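Local coordinates for protein MdcA (Pseudomonas aeruginosa, PDB 5VIT) that probably acts as the transferase subunit of malonate decarboxylase, exchanging the acetyl group on the enzyme's acyl-carrier protein for malonyl, at residues Gly320-Arg325 and Phe329-Asp334; Gly166-Asp171 and Phe220-Leu225. All coordinates share one frame; numbering follows the deposited sequence.

Interaction 1. Residues Gly320-Arg325 and Phe329-Asp334; sequences GYIAQR and FFTGRD
Phe329 packs its ring back against Ile322, at the end of helix 319-323, and Arg325, in the turn after it. Ile322 lies over one face of the ring. Its CG1 sits almost on the ring normal, 4.0 Å from the centroid of Phe329 and 7° off, which makes a CH-pi contact. Its other branch reaches the base of the same ring, with Ile322 CG2 3.7 Å from Phe329 CB. The first torsion of Ile322 (-70°) sets CG1 beside its backbone N and CG2 opposite it. Both branches lie on the same face, CG1 over the centre and CG2 near Phe329 CB and CG. The two side chains cross at about a right angle.

Arg325 meets Phe329 with its near end. Arg325 CB is 3.6 Å from Phe329 CD1, and Arg325 O lies at the edge of the ring, in its plane. That oxygen also accepts the backbone bond from Phe329 N, at 3.0 Å and 168°. This bond ties the start of the returning loop to the end of segment 320-325.

The rest of Arg325 bends at its second torsion and leads away from segment 329-334. Its guanidinium reaches the Tyr321 ring, with Tyr321 CE1 3.8 Å above the guanidinium plane and offset toward the rim. Glu302 holds both ends of this pair: one oxygen makes a salt bridge to Arg325 NH2, and the other bonds Tyr321 OH. Ile301, next to Glu302, touches Phe329 and Tyr321. Thr331 adds a looser methyl contact to Ile322 CG2.

The chain leaves helix 319-323, turns back beside helix 298-302, and closes on itself through the Phe329 N to Arg325 O bond and the Phe329 ring packed on Ile322.

Interaction 2. Residues Gly166-Asp171 and Phe220-Leu225; sequences GPSTED and FYIEPL
The Phe220 ring approaches Ser168 obliquely with its outer end, and Phe220 CZ is 4.0 Å from Ser168 CB. Phe220 chi1 (62°) puts CG between the backbone N and the carbonyl carbon, directing the ring at the 166-171 loop. At the edge of the Tyr221 ring, in its plane, lies Glu223 OE1, which bonds Tyr221 OH at 3.2 Å on the syn side of the carboxylate. The other Glu223 oxygen makes a salt bridge to Arg550.

Ile222 adds the second touch, with its CD1 4.1 Å from Ser168 OG. No hydrogen bond crosses between the segments, and the contact is small, a van der Waals touch of Ser168 CB and OG on Phe220 and Ile222. Lys61 bridges them instead: its NZ bonds Ser168 O, its backbone N bonds Glu170 OE1, and Phe220 packs on it.

Segment 166-171 is held by its own turn. Gly166 O accepts two bonds from Thr169, one from N and one from OG1 at 2.6 Å, the latter on a lone pair. Pro167 and Ser168 have the backbone angles of a type I beta turn. This is packing between two connecting loops, one between strand 163-164 and helix 172-180, the other between strand 212-215 of the parallel sheet and helix 235-250.

Overall arrangement
Interaction 2 lies nearer the middle of the chain, about 12 Å from its centre against about 21 Å for interaction 1. Their centres are about 15 Å apart and their nearest atoms about 6 Å, so they do not touch. The chain running on from 329-334 joins them. Arg338 pairs by backbone with Phe330, then Ser339 bonds Pro167 O and Glu170 N, and Arg341 makes a salt bridge to Asp171. A second link comes from Arg202, which pairs with Asp334, and nearby Asp204, which bonds Gly166 N. Each contact is internal to the chain, as no other chain of the assembly touches these segments.

Interaction 1. Residues Gly320-Arg325 and Phe329-Asp334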
ATOM      1  N   GLY A 320     -19.374 -36.815   1.120  1.00 27.05           N
ATOM      2  CA  GLY A 320     -18.524 -37.958   0.843  1.00 26.98           C
ATOM      3  C   GLY A 320     -17.049 -37.624   0.913  1.00 34.01           C
ATOM      4  O   GLY A 320     -16.231 -38.444   1.334  1.00 36.09           O
ATOM      5  N   TYR A 321     -16.690 -36.413   0.495  1.00 32.82           N
ATOM      6  CA  TYR A 321     -15.281 -36.011   0.528  1.00 33.37           C
ATOM      7  C   TYR A 321     -14.817 -35.795   1.966  1.00 29.84           C
ATOM      8  O   TYR A 321     -13.741 -36.249   2.356  1.00 27.33           O
ATOM      9  CB  TYR A 321     -15.058 -34.743  -0.314  1.00 29.08           C
ATOM     10  CG  TYR A 321     -13.719 -34.055  -0.105  1.00 30.13           C
ATOM     11  CD1 TYR A 321     -12.579 -34.480  -0.781  1.00 27.27           C
ATOM     12  CD2 TYR A 321     -13.606 -32.962   0.745  1.00 25.04           C
ATOM     13  CE1 TYR A 321     -11.376 -33.846  -0.615  1.00 26.05           C
ATOM     14  CE2 TYR A 321     -12.400 -32.323   0.926  1.00 26.51           C
ATOM     15  CZ  TYR A 321     -11.288 -32.765   0.237  1.00 29.02           C
ATOM     16  OH  TYR A 321     -10.077 -32.128   0.412  1.00 30.11           O
ATOM     17  N   ILE A 322     -15.638 -35.088   2.743  1.00 28.87           N
ATOM     18  CA  ILE A 322     -15.374 -34.881   4.161  1.00 28.22           C
ATOM     19  C   ILE A 322     -15.157 -36.221   4.914  1.00 32.49           C
ATOM     20  O   ILE A 322     -14.234 -36.350   5.738  1.00 30.33           O
ATOM     21  CB  ILE A 322     -16.528 -34.100   4.824  1.00 29.36           C
ATOM     22  CG1 ILE A 322     -16.545 -32.636   4.322  1.00 26.23           C
ATOM     23  CG2 ILE A 322     -16.413 -34.179   6.358  1.00 21.52           C
ATOM     24  CD1 ILE A 322     -17.853 -31.899   4.617  1.00 21.47           C
ATOM     25  N   ALA A 323     -15.989 -37.215   4.606  1.00 27.49           N
ATOM     26  CA  ALA A 323     -15.915 -38.521   5.262  1.00 31.04           C
ATOM     27  C   ALA A 323     -14.581 -39.226   4.994  1.00 34.21           C
ATOM     28  O   ALA A 323     -14.187 -40.127   5.729  1.00 30.53           O
ATOM     29  CB  ALA A 323     -17.074 -39.396   4.820  1.00 28.55           C
ATOM     30  N   GLN A 324     -13.881 -38.792   3.950  1.00 30.79           N
ATOM     31  CA  GLN A 324     -12.567 -39.324   3.637  1.00 31.97           C
ATOM     32  C   GLN A 324     -11.446 -38.421   4.122  1.00 34.26           C
ATOM     33  O   GLN A 324     -10.262 -38.683   3.865  1.00 35.42           O
ATOM     34  CB  GLN A 324     -12.442 -39.542   2.138  1.00 35.16           C
ATOM     35  CG  GLN A 324     -13.557 -40.380   1.586  1.00 31.10           C
ATOM     36  CD  GLN A 324     -13.311 -41.849   1.786  1.00 44.02           C
ATOM     37  OE1 GLN A 324     -12.313 -42.395   1.302  1.00 52.11           O
ATOM     38  NE2 GLN A 324     -14.218 -42.508   2.500  1.00 36.64           N
ATOM     39  N   ARG A 325     -11.806 -37.365   4.844  1.00 32.54           N
ATOM     40  CA  ARG A 325     -10.794 -36.489   5.437  1.00 34.40           C
ATOM     41  C   ARG A 325     -10.968 -36.318   6.962  1.00 32.28           C
ATOM     42  O   ARG A 325     -11.018 -35.178   7.457  1.00 33.11           O
ATOM     43  CB  ARG A 325     -10.828 -35.106   4.756  1.00 34.27           C
ATOM     44  CG  ARG A 325      -9.773 -34.867   3.683  1.00 35.85           C
ATOM     45  CD  ARG A 325      -9.917 -35.898   2.646  1.00 35.61           C
ATOM     46  NE  ARG A 325      -8.971 -35.839   1.541  1.00 35.06           N
ATOM     47  CZ  ARG A 325      -8.901 -36.825   0.653  1.00 39.21           C
ATOM     48  NH1 ARG A 325      -9.682 -37.884   0.826  1.00 32.91           N
ATOM     49  NH2 ARG A 325      -8.052 -36.789  -0.367  1.00 40.82           N
ATOM     50  N   PHE A 329     -11.492 -32.857   9.281  1.00 28.94           N
ATOM     51  CA  PHE A 329     -12.823 -32.455   9.711  1.00 31.52           C
ATOM     52  C   PHE A 329     -13.256 -33.154  11.012  1.00 30.87           C
ATOM     53  O   PHE A 329     -12.665 -34.154  11.413  1.00 27.61           O
ATOM     54  CB  PHE A 329     -13.832 -32.741   8.590  1.00 25.08           C
ATOM     55  CG  PHE A 329     -13.556 -31.974   7.314  1.00 26.80           C
ATOM     56  CD1 PHE A 329     -12.709 -32.491   6.348  1.00 25.22           C
ATOM     57  CD2 PHE A 329     -14.150 -30.735   7.088  1.00 27.67           C
ATOM     58  CE1 PHE A 329     -12.457 -31.803   5.178  1.00 25.23           C
ATOM     59  CE2 PHE A 329     -13.904 -30.027   5.917  1.00 26.89           C
ATOM     60  CZ  PHE A 329     -13.051 -30.566   4.959  1.00 29.21           C
ATOM     61  N   PHE A 330     -14.306 -32.620  11.640  1.00 28.35           N
ATOM     62  CA  PHE A 330     -14.917 -33.230  12.810  1.00 29.31           C
ATOM     63  C   PHE A 330     -15.995 -34.234  12.374  1.00 33.01           C
ATOM     64  O   PHE A 330     -17.020 -33.866  11.780  1.00 33.41           O
ATOM     65  CB  PHE A 330     -15.499 -32.158  13.735  1.00 28.45           C
ATOM     66  CG  PHE A 330     -14.451 -31.347  14.440  1.00 30.38           C
ATOM     67  CD1 PHE A 330     -14.190 -31.554  15.784  1.00 27.67           C
ATOM     68  CD2 PHE A 330     -13.700 -30.400  13.750  1.00 24.49           C
ATOM     69  CE1 PHE A 330     -13.206 -30.815  16.440  1.00 26.34           C
ATOM     70  CE2 PHE A 330     -12.720 -29.675  14.389  1.00 28.32           C
ATOM     71  CZ  PHE A 330     -12.475 -29.881  15.740  1.00 27.17           C
ATOM     72  N   THR A 331     -15.739 -35.509  12.644  1.00 29.29           N
ATOM     73  CA  THR A 331     -16.624 -36.579  12.190  1.00 33.51           C
ATOM     74  C   THR A 331     -17.036 -37.467  13.368  1.00 33.62           C
ATOM     75  O   THR A 331     -16.305 -37.603  14.355  1.00 33.08           O
ATOM     76  CB  THR A 331     -15.954 -37.440  11.084  1.00 32.43           C
ATOM     77  OG1 THR A 331     -14.692 -37.916  11.550  1.00 33.96           O
ATOM     78  CG2 THR A 331     -15.722 -36.608   9.795  1.00 29.96           C
ATOM     79  N   GLY A 332     -18.220 -38.047  13.269  1.00 31.34           N
ATOM     80  CA  GLY A 332     -18.732 -38.901  14.321  1.00 37.80           C
ATOM     81  C   GLY A 332     -18.411 -40.352  14.048  1.00 40.80           C
ATOM     82  O   GLY A 332     -17.820 -40.664  13.010  1.00 38.36           O
ATOM     83  N   ARG A 333     -18.812 -41.238  14.964  1.00 45.94           N
ATOM     84  CA  ARG A 333     -18.441 -42.653  14.870  1.00 42.07           C
ATOM     85  C   ARG A 333     -18.963 -43.319  13.596  1.00 37.37           C
ATOM     86  O   ARG A 333     -18.356 -44.262  13.095  1.00 44.61           O
ATOM     87  CB  ARG A 333     -18.916 -43.416  16.106  1.00 38.57           C
ATOM     88  CG  ARG A 333     -17.828 -43.525  17.165  1.00 49.92           C
ATOM     89  CD  ARG A 333     -17.843 -44.886  17.863  1.00 53.81           C
ATOM     90  NE  ARG A 333     -18.931 -45.015  18.831  1.00 47.98           N
ATOM     91  CZ  ARG A 333     -18.856 -44.636  20.107  1.00 42.30           C
ATOM     92  NH1 ARG A 333     -17.744 -44.094  20.592  1.00 38.48           N
ATOM     93  NH2 ARG A 333     -19.900 -44.802  20.906  1.00 42.74           N
ATOM     94  N   ASP A 334     -20.065 -42.809  13.060  1.00 37.52           N
ATOM     95  CA  ASP A 334     -20.587 -43.286  11.782  1.00 40.53           C
ATOM     96  C   ASP A 334     -19.691 -42.841  10.629  1.00 38.84           C
ATOM     97  O   ASP A 334     -19.788 -43.371   9.524  1.00 38.79           O
ATOM     98  CB  ASP A 334     -22.005 -42.769  11.561  1.00 40.48           C
ATOM     99  CG  ASP A 334     -22.049 -41.254  11.434  1.00 35.88           C
ATOM    100  OD1 ASP A 334     -21.784 -40.570  12.435  1.00 39.49           O
ATOM    101  OD2 ASP A 334     -22.353 -40.755  10.338  1.00 39.57           O
TER

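Interaction 2. Residues Gly166-Asp171 and Phe220-Leu225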
ATOM      1  N   GLY A 166     -26.513 -35.468  11.031  1.00 31.65           N
ATOM      2  CA  GLY A 166     -25.278 -35.591  10.269  1.00 33.23           C
ATOM      3  C   GLY A 166     -24.572 -34.300   9.870  1.00 34.11           C
ATOM      4  O   GLY A 166     -24.424 -33.390  10.696  1.00 29.53           O
ATOM      5  N   PRO A 167     -24.113 -34.224   8.601  1.00 33.72           N
ATOM      6  CA  PRO A 167     -23.407 -33.051   8.061  1.00 29.08           C
ATOM      7  C   PRO A 167     -24.251 -31.794   8.090  1.00 29.93           C
ATOM      8  O   PRO A 167     -23.689 -30.699   8.058  1.00 31.11           O
ATOM      9  CB  PRO A 167     -23.100 -33.464   6.620  1.00 28.43           C
ATOM     10  CG  PRO A 167     -22.951 -34.952   6.706  1.00 31.71           C
ATOM     11  CD  PRO A 167     -24.049 -35.365   7.667  1.00 31.36           C
ATOM     12  N   SER A 168     -25.574 -31.957   8.150  1.00 29.07           N
ATOM     13  CA  SER A 168     -26.494 -30.831   8.157  1.00 28.69           C
ATOM     14  C   SER A 168     -27.010 -30.514   9.563  1.00 28.27           C
ATOM     15  O   SER A 168     -28.077 -29.928   9.698  1.00 24.58           O
ATOM     16  CB  SER A 168     -27.681 -31.100   7.227  1.00 26.79           C
ATOM     17  OG  SER A 168     -27.245 -31.423   5.918  1.00 29.94           O
ATOM     18  N   THR A 169     -26.266 -30.910  10.596  1.00 27.25           N
ATOM     19  CA  THR A 169     -26.633 -30.573  11.984  1.00 27.00           C
ATOM     20  C   THR A 169     -26.897 -29.069  12.158  1.00 30.40           C
ATOM     21  O   THR A 169     -27.947 -28.661  12.672  1.00 26.80           O
ATOM     22  CB  THR A 169     -25.532 -31.005  12.966  1.00 30.74           C
ATOM     23  OG1 THR A 169     -25.408 -32.436  12.956  1.00 28.20           O
ATOM     24  CG2 THR A 169     -25.847 -30.525  14.364  1.00 28.38           C
ATOM     25  N   GLU A 170     -25.935 -28.254  11.721  1.00 28.37           N
ATOM     26  CA  GLU A 170     -26.116 -26.808  11.614  1.00 28.86           C
ATOM     27  C   GLU A 170     -26.699 -26.146  12.882  1.00 28.83           C
ATOM     28  O   GLU A 170     -26.099 -26.232  13.953  1.00 24.71           O
ATOM     29  CB  GLU A 170     -26.979 -26.501  10.377  1.00 28.56           C
ATOM     30  CG  GLU A 170     -26.210 -26.816   9.080  1.00 27.37           C
ATOM     31  CD  GLU A 170     -27.009 -26.653   7.790  1.00 27.75           C
ATOM     32  OE1 GLU A 170     -27.686 -25.619   7.606  1.00 28.64           O
ATOM     33  OE2 GLU A 170     -26.937 -27.571   6.937  1.00 28.70           O
ATOM     34  N   ASP A 171     -27.853 -25.491  12.756  1.00 25.58           N
ATOM     35  CA  ASP A 171     -28.389 -24.708  13.863  1.00 26.98           C
ATOM     36  C   ASP A 171     -29.237 -25.529  14.825  1.00 28.94           C
ATOM     37  O   ASP A 171     -29.577 -25.054  15.922  1.00 28.32           O
ATOM     38  CB  ASP A 171     -29.262 -23.522  13.403  1.00 25.95           C
ATOM     39  CG  ASP A 171     -28.802 -22.875  12.095  1.00 27.78           C
ATOM     40  OD1 ASP A 171     -28.140 -23.507  11.243  1.00 31.15           O
ATOM     41  OD2 ASP A 171     -28.994 -21.639  11.997  1.00 31.55           O
ATOM     42  N   PHE A 220     -35.291 -33.152   2.658  1.00 33.48           N
ATOM     43  CA  PHE A 220     -35.357 -31.744   3.026  1.00 31.78           C
ATOM     44  C   PHE A 220     -34.418 -30.987   2.121  1.00 30.22           C
ATOM     45  O   PHE A 220     -33.348 -31.485   1.773  1.00 28.62           O
ATOM     46  CB  PHE A 220     -35.022 -31.512   4.517  1.00 34.11           C
ATOM     47  CG  PHE A 220     -33.628 -31.922   4.925  1.00 32.36           C
ATOM     48  CD1 PHE A 220     -32.545 -31.061   4.742  1.00 29.91           C
ATOM     49  CD2 PHE A 220     -33.409 -33.140   5.545  1.00 29.42           C
ATOM     50  CE1 PHE A 220     -31.279 -31.433   5.129  1.00 29.26           C
ATOM     51  CE2 PHE A 220     -32.140 -33.516   5.942  1.00 29.49           C
ATOM     52  CZ  PHE A 220     -31.069 -32.659   5.741  1.00 31.12           C
ATOM     53  N   TYR A 221     -34.844 -29.793   1.726  1.00 32.89           N
ATOM     54  CA  TYR A 221     -34.102 -28.990   0.776  1.00 31.39           C
ATOM     55  C   TYR A 221     -32.765 -28.550   1.381  1.00 36.54           C
ATOM     56  O   TYR A 221     -32.692 -28.154   2.543  1.00 34.40           O
ATOM     57  CB  TYR A 221     -34.933 -27.780   0.335  1.00 35.32           C
ATOM     58  CG  TYR A 221     -34.296 -27.017  -0.795  1.00 41.57           C
ATOM     59  CD1 TYR A 221     -34.560 -27.342  -2.124  1.00 42.52           C
ATOM     60  CD2 TYR A 221     -33.401 -25.979  -0.537  1.00 43.66           C
ATOM     61  CE1 TYR A 221     -33.952 -26.645  -3.165  1.00 45.66           C
ATOM     62  CE2 TYR A 221     -32.794 -25.279  -1.564  1.00 41.29           C
ATOM     63  CZ  TYR A 221     -33.068 -25.614  -2.874  1.00 43.41           C
ATOM     64  OH  TYR A 221     -32.449 -24.908  -3.881  1.00 51.72           O
ATOM     65  N   ILE A 222     -31.700 -28.654   0.599  1.00 35.16           N
ATOM     66  CA  ILE A 222     -30.407 -28.166   1.039  1.00 33.46           C
ATOM     67  C   ILE A 222     -29.916 -27.111   0.061  1.00 31.77           C
ATOM     68  O   ILE A 222     -29.817 -27.359  -1.129  1.00 35.88           O
ATOM     69  CB  ILE A 222     -29.371 -29.300   1.170  1.00 33.41           C
ATOM     70  CG1 ILE A 222     -29.871 -30.354   2.156  1.00 30.60           C
ATOM     71  CG2 ILE A 222     -28.028 -28.747   1.628  1.00 31.59           C
ATOM     72  CD1 ILE A 222     -28.996 -31.585   2.257  1.00 28.73           C
ATOM     73  N   GLU A 223     -29.620 -25.922   0.573  1.00 31.68           N
ATOM     74  CA  GLU A 223     -29.049 -24.859  -0.234  1.00 30.23           C
ATOM     75  C   GLU A 223     -27.517 -24.869  -0.145  1.00 31.04           C
ATOM     76  O   GLU A 223     -26.954 -24.836   0.949  1.00 29.71           O
ATOM     77  CB  GLU A 223     -29.599 -23.506   0.215  1.00 30.91           C
ATOM     78  CG  GLU A 223     -29.054 -22.337  -0.576  1.00 31.38           C
ATOM     79  CD  GLU A 223     -29.632 -22.287  -1.977  1.00 34.32           C
ATOM     80  OE1 GLU A 223     -30.732 -22.840  -2.203  1.00 39.86           O
ATOM     81  OE2 GLU A 223     -28.985 -21.698  -2.853  1.00 36.77           O
ATOM     82  N   PRO A 224     -26.831 -24.916  -1.293  1.00 32.37           N
ATOM     83  CA  PRO A 224     -25.357 -24.834  -1.258  1.00 31.82           C
ATOM     84  C   PRO A 224     -24.877 -23.384  -1.153  1.00 31.01           C
ATOM     85  O   PRO A 224     -24.273 -22.862  -2.081  1.00 30.31           O
ATOM     86  CB  PRO A 224     -24.939 -25.464  -2.592  1.00 33.00           C
ATOM     87  CG  PRO A 224     -26.099 -25.177  -3.512  1.00 35.22           C
ATOM     88  CD  PRO A 224     -27.350 -25.195  -2.644  1.00 30.39           C
ATOM     89  N   LEU A 225     -25.122 -22.756  -0.010  1.00 31.14           N
ATOM     90  CA  LEU A 225     -25.042 -21.301   0.107  1.00 29.29           C
ATOM     91  C   LEU A 225     -23.648 -20.717  -0.160  1.00 29.21           C
ATOM     92  O   LEU A 225     -23.521 -19.655  -0.796  1.00 24.62           O
ATOM     93  CB  LEU A 225     -25.520 -20.869   1.498  1.00 27.74           C
ATOM     94  CG  LEU A 225     -25.729 -19.366   1.676  1.00 33.56           C
ATOM     95  CD1 LEU A 225     -26.876 -18.859   0.763  1.00 26.15           C
ATOM     96  CD2 LEU A 225     -25.971 -19.032   3.153  1.00 28.86           C
TER